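Local atomic coordinates of flavodoxin (Bacillus cereus, PDB entry 6FSG), a protein that binds flavin mononucleotide and probably serves as a low-potential electron donor to a number of redox enzymes. Residues 24-27 against 31-34; 51-56 against 140-145; 86-91 against 136-141. One frame throughout, in Å; residues are numbered along the deposited sequence.

How the contacts relate
Strand 2-7, helix 13-26 and strand 31-36 form the first beta-alpha-beta unit of the chain, and contact 1 closes the short turn between that helix and the edge strand. Contacts 2 and 3 open later, at the neighbouring strands 51-55 and 84-91, and both end on helix 129-144, sharing Ala140 and Glu141. Because residues 86-91 and 136-141 lie within the span from 51 to 145, the loop of contact 3 falls inside that of contact 2. All three reach one parallel sheet. Ile25 CD1 packs on Ile53 CD1 at 3.6 Å, joining contact 1 to contact 2, while Ile25 CG1 lies 4.0 Å from Gly139 O, so helices 13-26 and 129-144 pack against each other over the sheet.

Contact 1: residues 24-27 against 31-34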
ATOM      1  N   VAL A  24      -4.374 -12.626   4.688  1.00  4.50           N
ATOM      2  CA  VAL A  24      -3.245 -13.272   5.350  1.00  5.34           C
ATOM      3  C   VAL A  24      -2.978 -12.622   6.705  1.00  4.23           C
ATOM      4  O   VAL A  24      -2.831 -13.306   7.721  1.00  4.36           O
ATOM      5  CB  VAL A  24      -2.004 -13.237   4.437  1.00  5.77           C
ATOM      6  CG1 VAL A  24      -0.759 -13.646   5.197  1.00  7.08           C
ATOM      7  CG2 VAL A  24      -2.245 -14.107   3.212  1.00  6.51           C
ATOM      8  N   ILE A  25      -2.921 -11.286   6.743  1.00  5.32           N
ATOM      9  CA  ILE A  25      -2.650 -10.595   8.004  1.00  4.72           C
ATOM     10  C   ILE A  25      -3.734 -10.896   9.032  1.00  5.25           C
ATOM     11  O   ILE A  25      -3.443 -11.039  10.229  1.00  5.45           O
ATOM     12  CB  ILE A  25      -2.456  -9.082   7.747  1.00  5.03           C
ATOM     13  CG1 ILE A  25      -1.168  -8.825   6.947  1.00  5.14           C
ATOM     14  CG2 ILE A  25      -2.453  -8.286   9.047  1.00  5.83           C
ATOM     15  CD1 ILE A  25      -0.961  -7.402   6.539  1.00  6.69           C
ATOM     16  N   ARG A  26      -4.987 -11.060   8.585  1.00  5.26           N
ATOM     17  CA  ARG A  26      -6.086 -11.346   9.502  1.00  6.11           C
ATOM     18  C   ARG A  26      -5.991 -12.716  10.160  1.00  6.48           C
ATOM     19  O   ARG A  26      -6.656 -12.935  11.177  1.00  8.17           O
ATOM     20  CB  ARG A  26      -7.440 -11.172   8.818  1.00  7.16           C
ATOM     21  CG  ARG A  26      -7.802  -9.698   8.728  1.00  9.19           C
ATOM     22  CD  ARG A  26      -9.028  -9.410   7.920  1.00 10.95           C
ATOM     23  NE  ARG A  26      -9.372  -7.993   8.050  1.00 11.62           N
ATOM     24  CZ  ARG A  26     -10.054  -7.299   7.150  1.00 11.56           C
ATOM     25  NH1 ARG A  26     -10.470  -7.893   6.047  1.00 12.87           N
ATOM     26  NH2 ARG A  26     -10.325  -6.018   7.360  1.00 11.52           N
ATOM     27  N   GLU A  27      -5.173 -13.626   9.635  1.00  5.96           N
ATOM     28  CA  GLU A  27      -4.907 -14.885  10.323  1.00  6.00           C
ATOM     29  C   GLU A  27      -3.841 -14.762  11.408  1.00  6.75           C
ATOM     30  O   GLU A  27      -3.507 -15.772  12.036  1.00  8.14           O
ATOM     31  CB  GLU A  27      -4.549 -15.995   9.333  1.00  6.63           C
ATOM     32  CG  GLU A  27      -5.692 -16.406   8.420  1.00  7.85           C
ATOM     33  CD  GLU A  27      -6.905 -16.932   9.163  1.00  8.50           C
ATOM     34  OE1 GLU A  27      -6.765 -17.376  10.328  1.00  7.88           O
ATOM     35  OE2 GLU A  27      -8.002 -16.901   8.559  1.00 11.86           O
ATOM     36  N   GLU A  31      -5.129  -6.692  13.973  1.00  8.71           N
ATOM     37  CA  GLU A  31      -6.335  -6.229  13.305  1.00  9.66           C
ATOM     38  C   GLU A  31      -5.928  -5.301  12.169  1.00  8.73           C
ATOM     39  O   GLU A  31      -4.931  -4.581  12.272  1.00  8.82           O
ATOM     40  CB  GLU A  31      -7.247  -5.474  14.277  1.00 14.58           C
ATOM     41  CG  GLU A  31      -7.718  -6.301  15.475  1.00 20.13           C
ATOM     42  CD  GLU A  31      -6.664  -6.412  16.564  1.00 25.16           C
ATOM     43  OE1 GLU A  31      -6.028  -5.382  16.875  1.00 27.36           O
ATOM     44  OE2 GLU A  31      -6.464  -7.525  17.101  1.00 28.06           O
ATOM     45  N   ILE A  32      -6.689  -5.325  11.076  1.00  7.62           N
ATOM     46  CA  ILE A  32      -6.414  -4.445   9.941  1.00  7.91           C
ATOM     47  C   ILE A  32      -7.716  -3.878   9.385  1.00  7.84           C
ATOM     48  O   ILE A  32      -8.681  -4.612   9.163  1.00  9.83           O
ATOM     49  CB  ILE A  32      -5.560  -5.145   8.858  1.00  8.78           C
ATOM     50  CG1 ILE A  32      -5.132  -4.135   7.790  1.00  9.41           C
ATOM     51  CG2 ILE A  32      -6.289  -6.350   8.263  1.00 10.06           C
ATOM     52  CD1 ILE A  32      -3.944  -4.581   6.974  1.00 10.50           C
ATOM     53  N   GLU A  33      -7.737  -2.570   9.156  1.00  5.84           N
ATOM     54  CA  GLU A  33      -8.874  -1.893   8.546  1.00  6.06           C
ATOM     55  C   GLU A  33      -8.484  -1.561   7.110  1.00  4.99           C
ATOM     56  O   GLU A  33      -7.506  -0.841   6.892  1.00  6.51           O
ATOM     57  CB  GLU A  33      -9.264  -0.628   9.314  1.00  7.74           C
ATOM     58  CG  GLU A  33     -10.404   0.128   8.644  1.00 10.69           C
ATOM     59  CD  GLU A  33     -11.140   1.071   9.575  1.00 12.95           C
ATOM     60  OE1 GLU A  33     -12.354   1.274   9.358  1.00 14.31           O
ATOM     61  OE2 GLU A  33     -10.520   1.604  10.524  1.00 13.54           O
ATOM     62  N   VAL A  34      -9.218  -2.119   6.147  1.00  5.04           N
ATOM     63  CA  VAL A  34      -8.925  -1.992   4.720  1.00  4.71           C
ATOM     64  C   VAL A  34      -9.885  -0.952   4.154  1.00  5.28           C
ATOM     65  O   VAL A  34     -11.107  -1.108   4.265  1.00  6.63           O
ATOM     66  CB  VAL A  34      -9.101  -3.336   3.993  1.00  5.97           C
ATOM     67  CG1 VAL A  34      -8.844  -3.184   2.480  1.00  7.13           C
ATOM     68  CG2 VAL A  34      -8.193  -4.417   4.571  1.00  7.70           C
TER
HETATM   69  O   HOH W   1     -11.693  -3.535   6.687  1.00 11.10           O
HETATM   70  O   HOH W   2      -8.952  -7.172  10.878  1.00 11.80           O
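Ile32 of the edge strand takes most of this contact, receiving Ile25 and Arg26 from the last turn of helix 13-26 where the beta-alpha-beta unit of strand 2-7, helix 13-26 and strand 31-36 turns back into the sheet. The backbone N of Ile32 comes first: it donates to a water at 2.9 Å, and the same water accepts from Arg26 NE. The Arg26 chain crosses the Ile32 side chain at about a right angle, with Ile32 CG2 3.5 Å from Arg26 NE. Ile32 CG1, anti to the backbone N (chi1 -172°), carries CD1 to Ile25 CD1 at 4.1 Å; the side chain also packs on Leu3 and Met5 of strand 2-7. Next, Ile32 O accepts a hydrogen bond from Arg26 NH2 at 2.8 Å, bent to 150° at the hydrogen, the donor tilted 29° from the carbonyl plane. The extended arginine thus bonds to the strand directly and through two waters, which should limit its rotation. Val34 CG2 lies obliquely to the guanidinium, 3.9 Å from Arg26 NH2. The second water closes the series: it lies in the guanidinium plane and accepts from both Arg26 NH2 and Val34 N, each at 2.9 Å.

Contact 2: residues 51-56 against 140-145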
ATOM      1  N   GLY A  51       0.872   0.095  11.988  1.00  5.29           N
ATOM      2  CA  GLY A  51       1.447  -0.268  10.711  1.00  5.49           C
ATOM      3  C   GLY A  51       0.522   0.200   9.613  1.00  4.80           C
ATOM      4  O   GLY A  51      -0.699   0.248   9.779  1.00  5.68           O
ATOM      5  N   ILE A  52       1.127   0.550   8.481  1.00  4.15           N
ATOM      6  CA  ILE A  52       0.444   1.187   7.364  1.00  3.94           C
ATOM      7  C   ILE A  52       0.839   0.474   6.082  1.00  3.92           C
ATOM      8  O   ILE A  52       2.030   0.343   5.789  1.00  4.50           O
ATOM      9  CB  ILE A  52       0.855   2.669   7.249  1.00  4.72           C
ATOM     10  CG1 ILE A  52       0.453   3.456   8.502  1.00  6.22           C
ATOM     11  CG2 ILE A  52       0.271   3.256   5.988  1.00  5.50           C
ATOM     12  CD1 ILE A  52       1.198   4.773   8.637  1.00  8.22           C
ATOM     13  N   ILE A  53      -0.144   0.062   5.291  1.00  3.62           N
ATOM     14  CA  ILE A  53       0.126  -0.516   3.979  1.00  3.52           C
ATOM     15  C   ILE A  53      -0.666   0.270   2.943  1.00  3.05           C
ATOM     16  O   ILE A  53      -1.882   0.429   3.080  1.00  4.30           O
ATOM     17  CB  ILE A  53      -0.237  -2.014   3.923  1.00  3.66           C
ATOM     18  CG1 ILE A  53       0.476  -2.809   5.019  1.00  5.91           C
ATOM     19  CG2 ILE A  53       0.102  -2.579   2.553  1.00  4.17           C
ATOM     20  CD1 ILE A  53       0.054  -4.276   5.104  1.00  6.51           C
ATOM     21  N   LEU A  54       0.016   0.762   1.915  1.00  3.16           N
ATOM     22  CA  LEU A  54      -0.643   1.470   0.824  1.00  2.80           C
ATOM     23  C   LEU A  54      -0.557   0.648  -0.455  1.00  3.19           C
ATOM     24  O   LEU A  54       0.463   0.013  -0.725  1.00  4.18           O
ATOM     25  CB  LEU A  54      -0.023   2.854   0.589  1.00  3.90           C
ATOM     26  CG  LEU A  54       0.071   3.755   1.827  1.00  4.15           C
ATOM     27  CD1 LEU A  54       0.714   5.101   1.475  1.00  6.79           C
ATOM     28  CD2 LEU A  54      -1.288   3.977   2.490  1.00  5.15           C
ATOM     29  N   GLY A  55      -1.635   0.657  -1.233  1.00  3.10           N
ATOM     30  CA  GLY A  55      -1.656  -0.031  -2.506  1.00  3.16           C
ATOM     31  C   GLY A  55      -2.134   0.893  -3.608  1.00  2.79           C
ATOM     32  O   GLY A  55      -3.148   1.579  -3.441  1.00  4.17           O
ATOM     33  N   ALA A  56      -1.444   0.915  -4.749  1.00  3.48           N
ATOM     34  CA  ALA A  56      -1.862   1.816  -5.816  1.00  3.83           C
ATOM     35  C   ALA A  56      -1.364   1.342  -7.172  1.00  3.95           C
ATOM     36  O   ALA A  56      -0.196   0.966  -7.313  1.00  4.07           O
ATOM     37  CB  ALA A  56      -1.366   3.257  -5.592  1.00  4.57           C
ATOM     38  N   ALA A 140       3.106 -11.897   5.331  1.00  6.26           N
ATOM     39  CA  ALA A 140       3.826 -12.625   6.371  1.00  7.45           C
ATOM     40  C   ALA A 140       5.077 -11.875   6.811  1.00  7.27           C
ATOM     41  O   ALA A 140       5.379 -11.810   8.006  1.00  9.15           O
ATOM     42  CB  ALA A 140       4.222 -14.005   5.850  1.00  8.22           C
ATOM     43  N   GLU A 141       5.830 -11.312   5.863  1.00  7.10           N
ATOM     44  CA  GLU A 141       7.037 -10.577   6.231  1.00  6.80           C
ATOM     45  C   GLU A 141       6.693  -9.271   6.941  1.00  6.37           C
ATOM     46  O   GLU A 141       7.411  -8.849   7.857  1.00  7.12           O
ATOM     47  CB  GLU A 141       7.906 -10.334   4.995  1.00  8.00           C
ATOM     48  CG  GLU A 141       8.568 -11.598   4.459  1.00 10.57           C
ATOM     49  CD  GLU A 141       9.613 -12.121   5.410  1.00 13.45           C
ATOM     50  OE1 GLU A 141      10.491 -11.320   5.784  1.00 13.32           O
ATOM     51  OE2 GLU A 141       9.540 -13.304   5.805  1.00 14.98           O
ATOM     52  N   PHE A 142       5.608  -8.609   6.527  1.00  5.59           N
ATOM     53  CA  PHE A 142       5.206  -7.378   7.196  1.00  5.98           C
ATOM     54  C   PHE A 142       4.946  -7.622   8.681  1.00  6.59           C
ATOM     55  O   PHE A 142       5.430  -6.877   9.545  1.00  7.15           O
ATOM     56  CB  PHE A 142       3.970  -6.771   6.520  1.00  5.31           C
ATOM     57  CG  PHE A 142       3.611  -5.414   7.059  1.00  5.76           C
ATOM     58  CD1 PHE A 142       4.248  -4.265   6.600  1.00  7.63           C
ATOM     59  CD2 PHE A 142       2.667  -5.284   8.052  1.00  7.48           C
ATOM     60  CE1 PHE A 142       3.939  -3.014   7.127  1.00  8.54           C
ATOM     61  CE2 PHE A 142       2.341  -4.039   8.558  1.00  8.06           C
ATOM     62  CZ  PHE A 142       2.982  -2.904   8.097  1.00  8.63           C
ATOM     63  N   VAL A 143       4.193  -8.676   8.997  0.56  6.78           N
ATOM     64  CA  VAL A 143       3.829  -8.921  10.388  0.56  8.06           C
ATOM     65  C   VAL A 143       5.071  -9.118  11.248  0.56  8.65           C
ATOM     66  O   VAL A 143       5.099  -8.704  12.414  0.56  8.43           O
ATOM     67  CB  VAL A 143       2.870 -10.118  10.491  0.56  7.90           C
ATOM     68  CG1 VAL A 143       2.536 -10.411  11.943  0.56  7.78           C
ATOM     69  CG2 VAL A 143       1.584  -9.856   9.736  0.56  7.37           C
ATOM     70  N   LYS A 144       6.110  -9.761  10.698  1.00  9.20           N
ATOM     71  CA  LYS A 144       7.311 -10.045  11.485  1.00 10.22           C
ATOM     72  C   LYS A 144       7.902  -8.782  12.109  1.00 11.02           C
ATOM     73  O   LYS A 144       8.555  -8.857  13.155  1.00 12.19           O
ATOM     74  CB  LYS A 144       8.395 -10.714  10.631  1.00 11.60           C
ATOM     75  CG  LYS A 144       8.084 -12.126  10.170  1.00 13.78           C
ATOM     76  CD  LYS A 144       9.303 -12.737   9.460  1.00 17.29           C
ATOM     77  CE  LYS A 144       8.998 -14.121   8.904  1.00 19.82           C
ATOM     78  NZ  LYS A 144      10.120 -14.691   8.091  1.00 21.24           N
ATOM     79  N   HIS A 145       7.715  -7.623  11.471  1.00 11.76           N
ATOM     80  CA  HIS A 145       8.264  -6.365  11.962  1.00 12.46           C
ATOM     81  C   HIS A 145       7.420  -5.717  13.050  1.00 14.13           C
ATOM     82  O   HIS A 145       7.874  -4.752  13.675  1.00 14.81           O
ATOM     83  CB  HIS A 145       8.426  -5.400  10.789  1.00 12.54           C
ATOM     84  CG  HIS A 145       9.554  -5.759   9.875  1.00 11.88           C
ATOM     85  ND1 HIS A 145      10.833  -5.282  10.062  1.00 12.35           N
ATOM     86  CD2 HIS A 145       9.604  -6.556   8.783  1.00 12.92           C
ATOM     87  CE1 HIS A 145      11.624  -5.769   9.122  1.00 11.90           C
ATOM     88  NE2 HIS A 145      10.902  -6.543   8.332  1.00 13.41           N
TER
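This is a buried apolar contact between the C-terminal helix and the middle of the parallel sheet, made by one aromatic ring, that of Phe142, wedged against strand 51-55. Residues 140-144 of the helix run nearly antiparallel to residues 51-55, at 154°, with the axes of these short segments 10.6 Å apart at closest approach, and the phenylalanine bridges that gap. With CG anti to the backbone N (chi1 -173°), the ring reaches down from the helix, while Ile53 comes up from the strand in the opposite direction. Ile53 CG1 sits over one face of the ring in a CH-pi contact, 4.0 Å from the Phe142 ring centroid and only 13° off its normal. Ile53 CD1 extends the same touch to Phe142 CD2 and CE2, each at 4.1 Å. At the ring edge Gly51 CA lies near the plane, 4.0 Å from Phe142 CZ; Ile52 N approaches that same carbon obliquely, at 3.9 Å. Having no side chain, Gly51 lets the ring edge come close to the main chain. Val117 and Leu118 of strand 115-124 and Ala86 of strand 84-91 also pack on Phe142, so its ring spans several strands. A helix laid over a parallel sheet in this way, antiparallel to the strand beneath, is the layering of the three-layer alpha/beta sandwich of the flavodoxin-like fold.

Contact 3: residues 86-91 against 136-141; sequences AVFGSC and LQFGAE. With FMN (flavin mononucleotide), chain B.
The ring of Phe138 points its far end at strand 84-91, with Val87 N in the ring plane at its edge. Ala86 CB, Val87 O and Phe88 CB all approach obliquely: the Ala86 methyl is 3.5 Å from Phe138 CZ, and Val87 O is 3.6 Å from Phe138 CE2. Phe88 adds a looser touch, its CB 4.3 Å from Phe138 CZ. A chi1 of -176° swings the Phe138 ring off helix 129-144, opposite the backbone nitrogen, towards the sheet, where Ile53, Leu118 and Leu121 also touch it. Residues 136-141 run almost antiparallel to residues 86-91, at 169°. Val87 points its side chain away, to helix 100-111 on the other side of the sheet. Between the two segments the contact is mainly apolar, with the Val87 backbone at the ring. Towards the C-terminal end of the strand, Phe88 touches Thr14, and Thr14 OG1 accepts from Ser90 N. Cys91 CA lies 3.7 Å from FMN O2. The ribityl hydroxyl FMN O4' donates to Ser90 OG at 2.7 Å; since Leu125 O can only accept, Ser90 OG must donate to it in turn, which fixes the direction of the serine hydroxyl.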
ATOM      1  N   ALA A  86       4.646  -0.336   4.290  1.00  3.34           N
ATOM      2  CA  ALA A  86       4.991  -1.032   3.056  1.00  2.65           C
ATOM      3  C   ALA A  86       3.980  -0.644   1.982  1.00  3.39           C
ATOM      4  O   ALA A  86       2.887  -0.161   2.287  1.00  3.62           O
ATOM      5  CB  ALA A  86       4.984  -2.548   3.271  1.00  3.92           C
ATOM      6  N   VAL A  87       4.347  -0.890   0.719  1.00  2.89           N
ATOM      7  CA  VAL A  87       3.540  -0.480  -0.432  1.00  3.20           C
ATOM      8  C   VAL A  87       3.548  -1.564  -1.504  1.00  3.17           C
ATOM      9  O   VAL A  87       4.572  -2.209  -1.749  1.00  3.26           O
ATOM     10  CB  VAL A  87       4.083   0.844  -1.011  1.00  2.75           C
ATOM     11  CG1 VAL A  87       3.234   1.368  -2.148  1.00  3.71           C
ATOM     12  CG2 VAL A  87       4.169   1.915   0.066  1.00  4.52           C
ATOM     13  N   PHE A  88       2.401  -1.721  -2.179  1.00  3.14           N
ATOM     14  CA  PHE A  88       2.228  -2.675  -3.270  1.00  2.64           C
ATOM     15  C   PHE A  88       1.393  -2.034  -4.380  1.00  2.95           C
ATOM     16  O   PHE A  88       0.749  -0.999  -4.180  1.00  3.40           O
ATOM     17  CB  PHE A  88       1.531  -3.973  -2.809  1.00  3.48           C
ATOM     18  CG  PHE A  88       0.106  -3.772  -2.354  1.00  3.34           C
ATOM     19  CD1 PHE A  88      -0.180  -3.430  -1.041  1.00  3.39           C
ATOM     20  CD2 PHE A  88      -0.949  -3.950  -3.234  1.00  3.39           C
ATOM     21  CE1 PHE A  88      -1.489  -3.242  -0.627  1.00  3.96           C
ATOM     22  CE2 PHE A  88      -2.257  -3.765  -2.818  1.00  3.28           C
ATOM     23  CZ  PHE A  88      -2.523  -3.405  -1.524  1.00  3.50           C
ATOM     24  N   GLY A  89       1.388  -2.660  -5.555  1.00  3.53           N
ATOM     25  CA  GLY A  89       0.500  -2.213  -6.622  1.00  4.28           C
ATOM     26  C   GLY A  89       0.574  -3.099  -7.849  1.00  4.46           C
ATOM     27  O   GLY A  89       1.548  -3.825  -8.062  1.00  4.36           O
ATOM     28  N   SER A  90      -0.485  -3.026  -8.660  1.00  4.53           N
ATOM     29  CA  SER A  90      -0.477  -3.619  -9.996  1.00  5.31           C
ATOM     30  C   SER A  90       0.031  -2.587 -11.003  1.00  5.62           C
ATOM     31  O   SER A  90      -0.124  -1.380 -10.807  1.00  6.09           O
ATOM     32  CB  SER A  90      -1.864  -4.124 -10.399  1.00  4.94           C
ATOM     33  OG  SER A  90      -1.832  -4.703 -11.698  1.00  5.34           O
ATOM     34  N   CYS A  91       0.661  -3.098 -12.075  0.73  6.41           N
ATOM     35  CA  CYS A  91       1.566  -2.364 -12.959  0.73  6.69           C
ATOM     36  C   CYS A  91       1.361  -2.859 -14.393  0.73  6.02           C
ATOM     37  O   CYS A  91       0.686  -3.861 -14.635  0.73  6.51           O
ATOM     38  CB  CYS A  91       3.034  -2.579 -12.535  0.73  6.98           C
ATOM     39  SG  CYS A  91       3.369  -2.223 -10.779  0.73  5.87           S
ATOM     40  N   LEU A 136       1.138 -13.289  -0.310  0.54  5.61           N
ATOM     41  CA  LEU A 136       1.179 -13.991   0.970  0.54  5.59           C
ATOM     42  C   LEU A 136       2.502 -13.754   1.691  0.54  5.66           C
ATOM     43  O   LEU A 136       2.521 -13.531   2.906  0.54  5.94           O
ATOM     44  CB  LEU A 136       0.939 -15.486   0.734  0.54  5.99           C
ATOM     45  CG  LEU A 136       1.405 -16.476   1.800  0.54  7.23           C
ATOM     46  CD1 LEU A 136       0.741 -16.199   3.139  0.54  7.51           C
ATOM     47  CD2 LEU A 136       1.119 -17.915   1.361  0.54  8.74           C
ATOM     48  N   GLN A 137       3.617 -13.777   0.960  1.00  6.10           N
ATOM     49  CA  GLN A 137       4.915 -13.517   1.578  1.00  6.90           C
ATOM     50  C   GLN A 137       5.037 -12.069   2.058  1.00  6.06           C
ATOM     51  O   GLN A 137       5.617 -11.807   3.119  1.00  6.59           O
ATOM     52  CB  GLN A 137       6.034 -13.853   0.599  1.00  8.87           C
ATOM     53  CG  GLN A 137       6.320 -15.318   0.487  1.00 11.48           C
ATOM     54  CD  GLN A 137       6.775 -15.927   1.804  1.00 11.65           C
ATOM     55  OE1 GLN A 137       7.555 -15.332   2.550  1.00 12.59           O
ATOM     56  NE2 GLN A 137       6.281 -17.121   2.096  1.00 11.42           N
ATOM     57  N   PHE A 138       4.490 -11.119   1.295  1.00  5.86           N
ATOM     58  CA  PHE A 138       4.465  -9.714   1.717  1.00  4.70           C
ATOM     59  C   PHE A 138       3.736  -9.553   3.049  1.00  5.32           C
ATOM     60  O   PHE A 138       4.256  -8.925   3.980  1.00  5.76           O
ATOM     61  CB  PHE A 138       3.794  -8.926   0.589  1.00  5.84           C
ATOM     62  CG  PHE A 138       3.734  -7.422   0.764  1.00  5.33           C
ATOM     63  CD1 PHE A 138       2.716  -6.832   1.497  1.00  5.52           C
ATOM     64  CD2 PHE A 138       4.613  -6.603   0.085  1.00  5.95           C
ATOM     65  CE1 PHE A 138       2.603  -5.464   1.600  1.00  6.60           C
ATOM     66  CE2 PHE A 138       4.514  -5.223   0.189  1.00  6.57           C
ATOM     67  CZ  PHE A 138       3.492  -4.658   0.941  1.00  6.73           C
ATOM     68  N   GLY A 139       2.536 -10.124   3.172  1.00  5.52           N
ATOM     69  CA  GLY A 139       1.820 -10.032   4.434  1.00  6.18           C
ATOM     70  C   GLY A 139       2.553 -10.705   5.579  1.00  5.87           C
ATOM     71  O   GLY A 139       2.632 -10.160   6.682  1.00  6.61           O
ATOM     72  N   ALA A 140       3.106 -11.897   5.331  1.00  6.26           N
ATOM     73  CA  ALA A 140       3.826 -12.625   6.371  1.00  7.45           C
ATOM     74  C   ALA A 140       5.077 -11.875   6.811  1.00  7.27           C
ATOM     75  O   ALA A 140       5.379 -11.810   8.006  1.00  9.15           O
ATOM     76  CB  ALA A 140       4.222 -14.005   5.850  1.00  8.22           C
ATOM     77  N   GLU A 141       5.830 -11.312   5.863  1.00  7.10           N
ATOM     78  CA  GLU A 141       7.037 -10.577   6.231  1.00  6.80           C
ATOM     79  C   GLU A 141       6.693  -9.271   6.941  1.00  6.37           C
ATOM     80  O   GLU A 141       7.411  -8.849   7.857  1.00  7.12           O
ATOM     81  CB  GLU A 141       7.906 -10.334   4.995  1.00  8.00           C
ATOM     82  CG  GLU A 141       8.568 -11.598   4.459  1.00 10.57           C
ATOM     83  CD  GLU A 141       9.613 -12.121   5.410  1.00 13.45           C
ATOM     84  OE1 GLU A 141      10.491 -11.320   5.784  1.00 13.32           O
ATOM     85  OE2 GLU A 141       9.540 -13.304   5.805  1.00 14.98           O
TER
HETATM   86  N1  FMN B1001       1.030   1.370 -15.428  1.00 11.30           N
HETATM   87  C2  FMN B1001       2.338   1.608 -15.130  1.00 10.48           C
HETATM   88  O2  FMN B1001       2.939   0.696 -14.569  1.00  8.41           O
HETATM   89  N3  FMN B1001       2.903   2.845 -15.411  1.00 11.23           N
HETATM   90  C4  FMN B1001       2.165   3.885 -15.947  1.00 12.38           C
HETATM   91  O4  FMN B1001       2.739   4.978 -16.159  1.00 13.27           O
HETATM   92  C4A FMN B1001       0.804   3.625 -16.236  1.00 11.37           C
HETATM   93  N5  FMN B1001      -0.046   4.578 -16.777  1.00 14.01           N
HETATM   94  C5A FMN B1001      -1.379   4.282 -17.040  1.00 13.27           C
HETATM   95  C6  FMN B1001      -2.223   5.229 -17.634  1.00 14.31           C
HETATM   96  C7  FMN B1001      -3.550   4.922 -17.951  1.00 15.18           C
HETATM   97  C7M FMN B1001      -4.447   5.967 -18.578  1.00 16.52           C
HETATM   98  C8  FMN B1001      -4.003   3.619 -17.702  1.00 15.24           C
HETATM   99  C8M FMN B1001      -5.405   3.197 -18.032  1.00 15.03           C
HETATM  100  C9  FMN B1001      -3.153   2.665 -17.152  1.00 13.32           C
HETATM  101  C9A FMN B1001      -1.849   2.987 -16.820  1.00 12.00           C
HETATM  102  N10 FMN B1001      -1.043   2.031 -16.236  1.00 10.70           N
HETATM  103  C10 FMN B1001       0.270   2.355 -15.976  1.00 10.82           C
HETATM  104  C1' FMN B1001      -1.515   0.609 -16.017  1.00 10.45           C
HETATM  105  C2' FMN B1001      -2.330   0.314 -14.765  1.00 10.00           C
HETATM  106  O2' FMN B1001      -1.634   0.722 -13.615  1.00 10.24           O
HETATM  107  C3' FMN B1001      -2.566  -1.204 -14.744  1.00  9.81           C
HETATM  108  O3' FMN B1001      -3.559  -1.504 -15.692  1.00 10.10           O
HETATM  109  C4' FMN B1001      -3.020  -1.787 -13.399  1.00  8.44           C
HETATM  110  O4' FMN B1001      -3.212  -3.198 -13.493  1.00  6.78           O
HETATM  111  C5' FMN B1001      -4.320  -1.168 -12.909  1.00  8.23           C
HETATM  112  O5' FMN B1001      -4.514  -1.648 -11.591  1.00  6.43           O
HETATM  113  P   FMN B1001      -6.012  -1.743 -11.105  1.00  5.76           P
HETATM  114  O1P FMN B1001      -5.971  -1.953  -9.617  1.00  5.06           O
HETATM  115  O2P FMN B1001      -6.635  -2.931 -11.763  1.00  5.88           O
HETATM  116  O3P FMN B1001      -6.703  -0.464 -11.500  1.00  8.38           O